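PDB 4BPS: chorismatase from Streptomyces hygroscopicus, which catalyses the hydrolysis of chorismate to pyruvate and a dihydroxycyclohexadiene carboxylic acid, a step in making the immunosuppressants FK506 and FK520. Local coordinates for residues 16-21 and 77-82; 96-101 and 194-199; 180-185 and 328-333. One frame throughout, in Å; residues are numbered along the deposited sequence.

Contact 1. Residues 16-21 and 77-82; sequences SVTAPY and HAQRPV
Tyr21 and His77 form an antiparallel hydrogen-bonded pair where strand 21-25, an outermost strand of its five-stranded sheet, starts beside the end of strand 72-77. Tyr21 N gives its hydrogen to His77 O at 2.9 Å, and His77 N returns one to Tyr21 O at 2.8 Å. Their side chains share one face of the sheet. The phenol ring lies over His77 CB, a CH-pi contact 3.5 Å from the ring centroid and 15° off its normal. The two rings are near parallel but slid apart, with little overlap; His77 ND1 is hydrogen-bonded to Thr37 OG1. With Tyr21 CG wedged between its backbone N and carbonyl carbon (chi1 60°), the ring folds back over the partner strand. An alanine at Tyr21 is likely to leave His77 CB without its aromatic cover. Farther along, where both segments are loop, the amide of Gln79 bridges to the 16-21 backbone. Its OE1 accepts from Thr18 N at 3.0 Å, the donor standing 48° out of the carbonyl plane, and a water links OE1 to Thr18 O. Gln79 NE2 donates almost straight to Ser16 O at 3.3 Å, which lies in the plane of the amide.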
loop_
_atom_site.group_PDB
_atom_site.type_symbol
_atom_site.label_atom_id
_atom_site.label_comp_id
_atom_site.label_asym_id
_atom_site.label_seq_id
_atom_site.Cartn_x
_atom_site.Cartn_y
_atom_site.Cartn_z
ATOM N N SER A 16 10.507 16.178 -20.122
ATOM C CA SER A 16 9.134 15.748 -19.839
ATOM C C SER A 16 9.162 14.616 -18.790
ATOM O O SER A 16 9.872 13.607 -18.976
ATOM C CB SER A 16 8.441 15.254 -21.119
ATOM O OG SER A 16 8.372 16.255 -22.131
ATOM N N VAL A 17 8.417 14.784 -17.700
ATOM C CA VAL A 17 8.366 13.780 -16.656
ATOM C C VAL A 17 6.943 13.650 -16.152
ATOM O O VAL A 17 6.240 14.648 -15.958
ATOM C CB VAL A 17 9.338 14.123 -15.490
ATOM C CG1 VAL A 17 9.010 15.475 -14.878
ATOM C CG2 VAL A 17 9.301 13.034 -14.440
ATOM N N THR A 18 6.531 12.406 -15.913
ATOM C CA THR A 18 5.216 12.103 -15.342
ATOM C C THR A 18 5.405 11.250 -14.082
ATOM O O THR A 18 6.097 10.235 -14.093
ATOM C CB THR A 18 4.357 11.340 -16.368
ATOM O OG1 THR A 18 4.279 12.097 -17.580
ATOM C CG2 THR A 18 2.950 11.072 -15.820
ATOM N N ALA A 19 4.749 11.669 -13.009
ATOM C CA ALA A 19 4.794 10.954 -11.729
ATOM C C ALA A 19 3.867 9.735 -11.771
ATOM O O ALA A 19 2.967 9.664 -12.600
ATOM C CB ALA A 19 4.388 11.889 -10.612
ATOM N N PRO A 20 4.113 8.731 -10.912
ATOM C CA PRO A 20 3.337 7.487 -11.013
ATOM C C PRO A 20 1.861 7.691 -10.796
ATOM O O PRO A 20 1.442 8.575 -10.030
ATOM C CB PRO A 20 3.933 6.602 -9.915
ATOM C CG PRO A 20 5.345 7.156 -9.730
ATOM C CD PRO A 20 5.183 8.639 -9.904
ATOM N N TYR A 21 1.067 6.863 -11.461
ATOM C CA TYR A 21 -0.376 6.913 -11.313
ATOM C C TYR A 21 -0.941 5.528 -11.586
ATOM O O TYR A 21 -0.268 4.646 -12.117
ATOM C CB TYR A 21 -1.005 7.963 -12.241
ATOM C CG TYR A 21 -0.774 7.764 -13.721
ATOM C CD1 TYR A 21 0.405 8.209 -14.335
ATOM C CD2 TYR A 21 -1.730 7.178 -14.515
ATOM C CE1 TYR A 21 0.618 8.067 -15.702
ATOM C CE2 TYR A 21 -1.539 7.037 -15.885
ATOM C CZ TYR A 21 -0.362 7.511 -16.485
ATOM O OH TYR A 21 -0.156 7.394 -17.841
ATOM N N HIS A 77 1.526 3.120 -13.617
ATOM C CA HIS A 77 1.981 3.813 -14.816
ATOM C C HIS A 77 2.895 4.969 -14.431
ATOM O O HIS A 77 2.796 5.507 -13.317
ATOM C CB HIS A 77 0.784 4.456 -15.520
ATOM C CG HIS A 77 -0.195 3.491 -16.103
ATOM N ND1 HIS A 77 -0.278 3.268 -17.458
ATOM C CD2 HIS A 77 -1.165 2.728 -15.534
ATOM C CE1 HIS A 77 -1.254 2.400 -17.699
ATOM N NE2 HIS A 77 -1.791 2.047 -16.547
ATOM N N ALA A 78 3.720 5.407 -15.374
ATOM C CA ALA A 78 4.343 6.727 -15.237
ATOM C C ALA A 78 4.596 7.279 -16.629
ATOM O O ALA A 78 3.824 8.095 -17.111
ATOM C CB ALA A 78 5.633 6.644 -14.399
ATOM N N GLN A 79 5.676 6.841 -17.250
ATOM C CA GLN A 79 5.904 7.066 -18.669
ATOM C C GLN A 79 6.692 5.861 -19.151
ATOM O O GLN A 79 6.940 4.937 -18.370
ATOM C CB GLN A 79 6.613 8.391 -18.932
ATOM C CG GLN A 79 8.004 8.512 -18.397
ATOM C CD GLN A 79 8.455 9.984 -18.326
ATOM O OE1 GLN A 79 8.489 10.569 -17.235
ATOM N NE2 GLN A 79 8.842 10.560 -19.460
ATOM N N ARG A 80 7.059 5.837 -20.430
ATOM C CA ARG A 80 7.742 4.683 -20.982
ATOM C C ARG A 80 8.927 4.254 -20.114
ATOM O O ARG A 80 9.851 5.025 -19.928
ATOM C CB ARG A 80 8.228 5.069 -22.387
ATOM C CG ARG A 80 9.059 4.002 -23.079
ATOM C CD ARG A 80 9.483 4.409 -24.508
ATOM N NE ARG A 80 10.063 5.762 -24.610
ATOM C CZ ARG A 80 11.335 6.067 -24.327
ATOM N NH1 ARG A 80 12.179 5.127 -23.936
ATOM N NH2 ARG A 80 11.781 7.316 -24.464
ATOM N N PRO A 81 8.920 3.020 -19.596
ATOM C CA PRO A 81 10.075 2.625 -18.792
ATOM C C PRO A 81 11.327 2.535 -19.654
ATOM O O PRO A 81 11.289 2.091 -20.815
ATOM C CB PRO A 81 9.684 1.243 -18.273
ATOM C CG PRO A 81 8.160 1.303 -18.211
ATOM C CD PRO A 81 7.799 2.073 -19.447
ATOM N N VAL A 82 12.445 2.915 -19.052
ATOM C CA VAL A 82 13.704 2.918 -19.757
ATOM C C VAL A 82 14.532 1.657 -19.519
ATOM O O VAL A 82 15.432 1.354 -20.320
ATOM C CB VAL A 82 14.554 4.174 -19.395
ATOM C CG1 VAL A 82 13.750 5.445 -19.744
ATOM C CG2 VAL A 82 15.024 4.181 -17.952
HETATM O O HOH W 1 8.539 9.059 -14.916
#

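Contact 2. Residues 96-101 and 194-199; sequences DAYLFG and LAARGG
Phe100 and Leu194 meet on the face that also carries Tyr98 and Ala196. Leu194 CD2 comes to the edge of the phenyl ring, in its plane, 3.8 Å from Phe100 CD1. The phenylalanine holds CG anti to its backbone N (chi1 177°), a rotation that presents the CD1 edge to this methyl, and outside the two segments its ring also meets that of Trp76. Two residues along, the methyl of Ala196 approaches the Tyr98 ring obliquely, its CB 3.8 Å from Tyr98 CD1. Leu232 of strand 229-232 touches both of these side chains, while Ala19 and Pro20 also touch the tyrosine. On the other face Leu99 and Ala195 are paired more loosely, CB to CB 4.3 Å.

These side chains stand on neighbouring antiparallel strands, 98-105 and 189-196, inside the six-stranded mixed sheet of the YjgF-like fold. The short segments run at 157° to each other, with axes 4.6 Å apart. Leu99 and Ala195 form the hydrogen-bonded pair, N to O in both directions, flanked by the non-hydrogen-bonded pairs Tyr98-Ala196 and Phe100-Leu194.

Where strand 189-196 ends and strand 98-105 begins, Arg197 N donates to Ala97 O at 2.9 Å with an N-H...O angle of 179°. A water that donates to the same oxygen accepts from Gly198 N, so Ala97 O receives two hydrogens. Tyr98 OH reaches a second water at 2.8 Å. At the exposed rim the Arg197 guanidinium turns one face to the chain before the strand: Asp96 O lies 3.2 Å above its plane and Ala97 CA lies on that same side. The carboxylate of Asp96 leads away from this group, its OD2 5.5 Å from Arg197 NH1.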
loop_
_atom_site.group_PDB
_atom_site.type_symbol
_atom_site.label_atom_id
_atom_site.label_comp_id
_atom_site.label_asym_id
_atom_site.label_seq_id
_atom_site.Cartn_x
_atom_site.Cartn_y
_atom_site.Cartn_z
ATOM N N ASP A 96 13.405 7.367 -15.920
ATOM C CA ASP A 96 14.530 8.086 -15.353
ATOM C C ASP A 96 14.218 8.662 -13.973
ATOM O O ASP A 96 15.130 8.759 -13.137
ATOM C CB ASP A 96 15.044 9.151 -16.309
ATOM C CG ASP A 96 15.825 8.542 -17.477
ATOM O OD1 ASP A 96 16.422 7.449 -17.329
ATOM O OD2 ASP A 96 15.879 9.165 -18.557
ATOM N N ALA A 97 12.945 8.952 -13.686
ATOM C CA ALA A 97 12.574 9.601 -12.427
ATOM C C ALA A 97 11.970 8.697 -11.351
ATOM O O ALA A 97 12.019 9.074 -10.168
ATOM C CB ALA A 97 11.613 10.757 -12.709
ATOM N N TYR A 98 11.381 7.550 -11.727
ATOM C CA TYR A 98 10.655 6.714 -10.765
ATOM C C TYR A 98 10.929 5.231 -10.994
ATOM O O TYR A 98 11.304 4.805 -12.087
ATOM C CB TYR A 98 9.137 6.978 -10.821
ATOM C CG TYR A 98 8.803 8.420 -10.540
ATOM C CD1 TYR A 98 8.814 8.918 -9.229
ATOM C CD2 TYR A 98 8.510 9.313 -11.571
ATOM C CE1 TYR A 98 8.540 10.272 -8.984
ATOM C CE2 TYR A 98 8.240 10.650 -11.316
ATOM C CZ TYR A 98 8.239 11.116 -10.026
ATOM O OH TYR A 98 7.973 12.444 -9.734
ATOM N N LEU A 99 10.707 4.446 -9.943
ATOM C CA LEU A 99 10.969 3.000 -9.930
ATOM C C LEU A 99 9.754 2.291 -9.314
ATOM O O LEU A 99 9.199 2.756 -8.310
ATOM C CB LEU A 99 12.196 2.743 -9.062
ATOM C CG LEU A 99 12.616 1.316 -8.720
ATOM C CD1 LEU A 99 13.088 0.631 -9.959
ATOM C CD2 LEU A 99 13.731 1.294 -7.628
ATOM N N PHE A 100 9.360 1.168 -9.913
ATOM C CA PHE A 100 8.329 0.271 -9.380
ATOM C C PHE A 100 8.963 -1.095 -9.171
ATOM O O PHE A 100 9.624 -1.588 -10.071
ATOM C CB PHE A 100 7.175 0.156 -10.382
ATOM C CG PHE A 100 6.086 -0.796 -9.967
ATOM C CD1 PHE A 100 5.105 -0.401 -9.085
ATOM C CD2 PHE A 100 6.022 -2.078 -10.477
ATOM C CE1 PHE A 100 4.078 -1.279 -8.712
ATOM C CE2 PHE A 100 4.999 -2.947 -10.098
ATOM C CZ PHE A 100 4.044 -2.542 -9.215
ATOM N N GLY A 101 8.725 -1.712 -8.016
ATOM C CA GLY A 101 9.242 -3.048 -7.755
ATOM C C GLY A 101 8.252 -3.922 -7.019
ATOM O O GLY A 101 7.363 -3.440 -6.295
ATOM N N LEU A 194 6.872 1.831 -4.747
ATOM C CA LEU A 194 7.249 2.897 -5.662
ATOM C C LEU A 194 8.356 3.718 -5.010
ATOM O O LEU A 194 8.338 3.933 -3.794
ATOM C CB LEU A 194 6.056 3.823 -5.907
ATOM C CG LEU A 194 4.952 3.258 -6.793
ATOM C CD1 LEU A 194 3.670 4.067 -6.605
ATOM C CD2 LEU A 194 5.378 3.277 -8.262
ATOM N N ALA A 195 9.302 4.192 -5.820
ATOM C CA ALA A 195 10.399 5.010 -5.321
ATOM C C ALA A 195 10.753 6.069 -6.369
ATOM O O ALA A 195 10.425 5.931 -7.556
ATOM C CB ALA A 195 11.624 4.161 -5.018
ATOM N N ALA A 196 11.427 7.120 -5.909
ATOM C CA ALA A 196 11.806 8.255 -6.735
ATOM C C ALA A 196 13.306 8.474 -6.720
ATOM O O ALA A 196 13.975 8.332 -5.684
ATOM C CB ALA A 196 11.089 9.517 -6.253
ATOM N N ARG A 197 13.811 8.904 -7.880
ATOM C CA ARG A 197 15.206 9.308 -8.050
ATOM C C ARG A 197 15.572 10.435 -7.087
ATOM O O ARG A 197 16.655 10.466 -6.490
ATOM C CB ARG A 197 15.437 9.771 -9.486
ATOM C CG ARG A 197 16.807 10.410 -9.703
ATOM C CD ARG A 197 17.060 10.853 -11.134
ATOM N NE ARG A 197 16.054 11.783 -11.630
ATOM C CZ ARG A 197 15.941 12.169 -12.890
ATOM N NH1 ARG A 197 16.778 11.732 -13.833
ATOM N NH2 ARG A 197 14.953 12.994 -13.199
ATOM N N GLY A 198 14.669 11.387 -6.931
ATOM C CA GLY A 198 14.925 12.530 -6.088
ATOM C C GLY A 198 13.684 13.372 -6.023
ATOM O O GLY A 198 12.559 12.868 -6.111
ATOM N N GLY A 199 13.867 14.669 -5.854
ATOM C CA GLY A 199 12.725 15.562 -5.819
ATOM C C GLY A 199 11.948 15.527 -4.521
ATOM O O GLY A 199 12.484 15.215 -3.447
HETATM O O HOH W 2 12.274 11.663 -9.018
HETATM O O HOH W 3 10.174 13.441 -8.380
#

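Contact 3. Residues 180-185 and 328-333; sequences TGIGAH and TDIARE. With 3EB (3-(2-carboxyethyl)benzoic acid), chain B.
Gly183 sits in the tight part of this contact, bonded through both its N and its O. Its N-H goes to Asp329 O at 2.8 Å, and its carbonyl oxygen accepts the hydroxyl of Thr328, OG1 to O 2.8 Å, from almost directly above the carbonyl plane (82° out of it). Thr328 OG1 reaches this position by standing anti to its own backbone N (chi1 -160°). A beta carbon on Gly183 would probably clash with Asp329 O. Beside these bonds Ile182 and Ile330 lie side by side, CD1 to CD1 3.8 Å, and both touch the catalytic proton acceptor Glu338.

Strand 178-184, an outermost strand of the six-stranded sheet, thus meets the loop joining strands 323-327 and 337-343, and the two together line part of the ligand pocket. Ala331 CB lies 3.9 Å from C2 of the bound 3-(2-carboxyethyl)benzoic acid. The same methyl touches Gly181 O. Gly181 N lies 3.4 Å from ring atom CAN of the ligand, and a beta carbon on Gly181 would probably come too close to the ligand carboxylate carbon CAL.

Against these buried bonds, the partly exposed side chains are held more loosely. Asp329 makes a weak, long ion pair with Arg301, and at the looser end the His185 ring crosses Thr328 obliquely while NE2 bonds to His327 O.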
loop_
_atom_site.group_PDB
_atom_site.type_symbol
_atom_site.label_atom_id
_atom_site.label_comp_id
_atom_site.label_asym_id
_atom_site.label_seq_id
_atom_site.Cartn_x
_atom_site.Cartn_y
_atom_site.Cartn_z
ATOM N N THR A 180 0.422 -0.015 3.200
ATOM C CA THR A 180 -0.668 -0.939 3.493
ATOM C C THR A 180 -0.071 -2.189 4.107
ATOM O O THR A 180 0.964 -2.665 3.630
ATOM C CB THR A 180 -1.396 -1.305 2.211
ATOM O OG1 THR A 180 -2.014 -0.116 1.715
ATOM C CG2 THR A 180 -2.442 -2.399 2.403
ATOM N N GLY A 181 -0.719 -2.710 5.158
ATOM C CA GLY A 181 -0.364 -3.981 5.781
ATOM C C GLY A 181 -1.649 -4.771 5.919
ATOM O O GLY A 181 -2.425 -4.540 6.850
ATOM N N ILE A 182 -1.910 -5.673 4.979
ATOM C CA ILE A 182 -3.243 -6.241 4.839
ATOM C C ILE A 182 -3.121 -7.740 4.623
ATOM O O ILE A 182 -2.066 -8.214 4.187
ATOM C CB ILE A 182 -3.977 -5.527 3.654
ATOM C CG1 ILE A 182 -5.484 -5.648 3.783
ATOM C CG2 ILE A 182 -3.467 -6.033 2.284
ATOM C CD1 ILE A 182 -6.037 -4.764 4.875
ATOM N N GLY A 183 -4.181 -8.493 4.921
ATOM C CA GLY A 183 -4.126 -9.942 4.795
ATOM C C GLY A 183 -4.199 -10.435 3.368
ATOM O O GLY A 183 -4.662 -9.759 2.445
ATOM N N ALA A 184 -3.735 -11.665 3.215
ATOM C CA ALA A 184 -3.989 -12.463 2.025
ATOM C C ALA A 184 -4.397 -13.868 2.482
ATOM O O ALA A 184 -4.088 -14.292 3.596
ATOM C CB ALA A 184 -2.739 -12.514 1.128
ATOM N N HIS A 185 -5.030 -14.611 1.576
ATOM C CA HIS A 185 -5.565 -15.927 1.908
ATOM C C HIS A 185 -4.597 -17.067 1.558
ATOM O O HIS A 185 -4.942 -18.233 1.732
ATOM C CB HIS A 185 -6.898 -16.160 1.198
ATOM C CG HIS A 185 -7.935 -15.135 1.541
ATOM N ND1 HIS A 185 -8.746 -15.244 2.648
ATOM C CD2 HIS A 185 -8.247 -13.953 0.950
ATOM C CE1 HIS A 185 -9.534 -14.178 2.707
ATOM N NE2 HIS A 185 -9.244 -13.378 1.696
ATOM N N THR A 328 -10.827 -9.631 2.736
ATOM C CA THR A 328 -9.574 -10.108 3.303
ATOM C C THR A 328 -9.393 -9.501 4.702
ATOM O O THR A 328 -10.060 -8.537 5.066
ATOM C CB THR A 328 -8.410 -9.755 2.360
ATOM O OG1 THR A 328 -7.290 -10.596 2.662
ATOM C CG2 THR A 328 -8.025 -8.275 2.459
ATOM N N ASP A 329 -8.504 -10.104 5.481
ATOM C CA ASP A 329 -8.281 -9.686 6.860
ATOM C C ASP A 329 -7.437 -8.416 6.982
ATOM O O ASP A 329 -6.723 -8.021 6.048
ATOM C CB ASP A 329 -7.602 -10.807 7.636
ATOM C CG ASP A 329 -8.531 -11.986 7.953
ATOM O OD1 ASP A 329 -9.730 -11.954 7.653
ATOM O OD2 ASP A 329 -8.065 -12.940 8.583
ATOM N N ILE A 330 -7.561 -7.780 8.154
ATOM C CA ILE A 330 -6.881 -6.533 8.465
ATOM C C ILE A 330 -5.778 -6.798 9.521
ATOM O O ILE A 330 -5.779 -7.836 10.193
ATOM C CB ILE A 330 -7.897 -5.486 9.017
ATOM C CG1 ILE A 330 -9.262 -5.577 8.291
ATOM C CG2 ILE A 330 -7.294 -4.054 8.993
ATOM C CD1 ILE A 330 -9.256 -5.199 6.808
ATOM N N ALA A 331 -4.842 -5.856 9.687
ATOM C CA ALA A 331 -3.676 -6.070 10.538
ATOM C C ALA A 331 -3.995 -6.407 11.991
ATOM O O ALA A 331 -3.195 -7.103 12.620
ATOM C CB ALA A 331 -2.776 -4.832 10.504
ATOM N N ARG A 332 -5.103 -5.872 12.534
ATOM C CA ARG A 332 -5.600 -6.282 13.859
ATOM C C ARG A 332 -6.888 -7.048 13.670
ATOM O O ARG A 332 -7.733 -6.646 12.862
ATOM C CB ARG A 332 -5.943 -5.089 14.753
ATOM C CG ARG A 332 -4.823 -4.128 14.972
ATOM C CD ARG A 332 -5.288 -2.952 15.783
ATOM N NE ARG A 332 -4.208 -1.992 15.928
ATOM C CZ ARG A 332 -4.351 -0.797 16.480
ATOM N NH1 ARG A 332 -5.550 -0.349 16.907
ATOM N NH2 ARG A 332 -3.286 -0.020 16.585
ATOM N N GLU A 333 -7.077 -8.114 14.449
ATOM C CA GLU A 333 -8.304 -8.899 14.400
ATOM C C GLU A 333 -9.547 -8.014 14.582
ATOM O O GLU A 333 -10.550 -8.248 13.903
ATOM C CB GLU A 333 -8.305 -10.022 15.454
ATOM C CG GLU A 333 -9.580 -10.899 15.466
ATOM C CD GLU A 333 -9.668 -11.871 14.288
ATOM O OE1 GLU A 333 -8.624 -12.245 13.689
ATOM O OE2 GLU A 333 -10.804 -12.276 13.955
HETATM C C 3EB B . -3.121 1.149 11.530
HETATM O O 3EB B . -2.206 0.803 12.285
HETATM C CA 3EB B . -3.945 0.152 10.766
HETATM O OAB 3EB B . 1.757 -2.318 8.848
HETATM O OAD 3EB B . 2.095 -1.413 6.851
HETATM C CAE 3EB B . -2.362 0.492 8.185
HETATM C CAF 3EB B . -1.453 0.820 7.187
HETATM C CAG 3EB B . -2.087 -0.539 9.084
HETATM C CAH 3EB B . -0.265 0.120 7.063
HETATM C CAL 3EB B . 1.366 -1.614 7.895
HETATM C CAM 3EB B . -0.876 -1.220 8.957
HETATM C CAN 3EB B . 0.049 -0.890 7.967
HETATM O OXT 3EB B . -3.471 2.383 11.392
HETATM C C2 3EB B . -3.080 -0.969 10.152
#

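Contacts 1 and 2 are neighbours, their centres about 9 Å apart: Ala19 CA sits over the Tyr98 ring, 3.5 Å from Tyr98 CE2, and Val17 meets Ala97. Contact 3 lies across the chain's centre, about 30 Å from contact 1 and about 27 Å from contact 2, centre to centre. Contacts 2 and 3 nevertheless share a sheet, one within it and the other at an outermost strand, 178-184, while contact 1 sits at the edge of the five-stranded sheet, which it joins through Tyr21 and His77. Both 2 and 3 are buried, whereas contact 1 is partly exposed. Regular strand pairing dominates contact 2, a side-chain amide spans the gap in contact 1, and contact 3 uses glycines and a threonine hydroxyl beside the ligand.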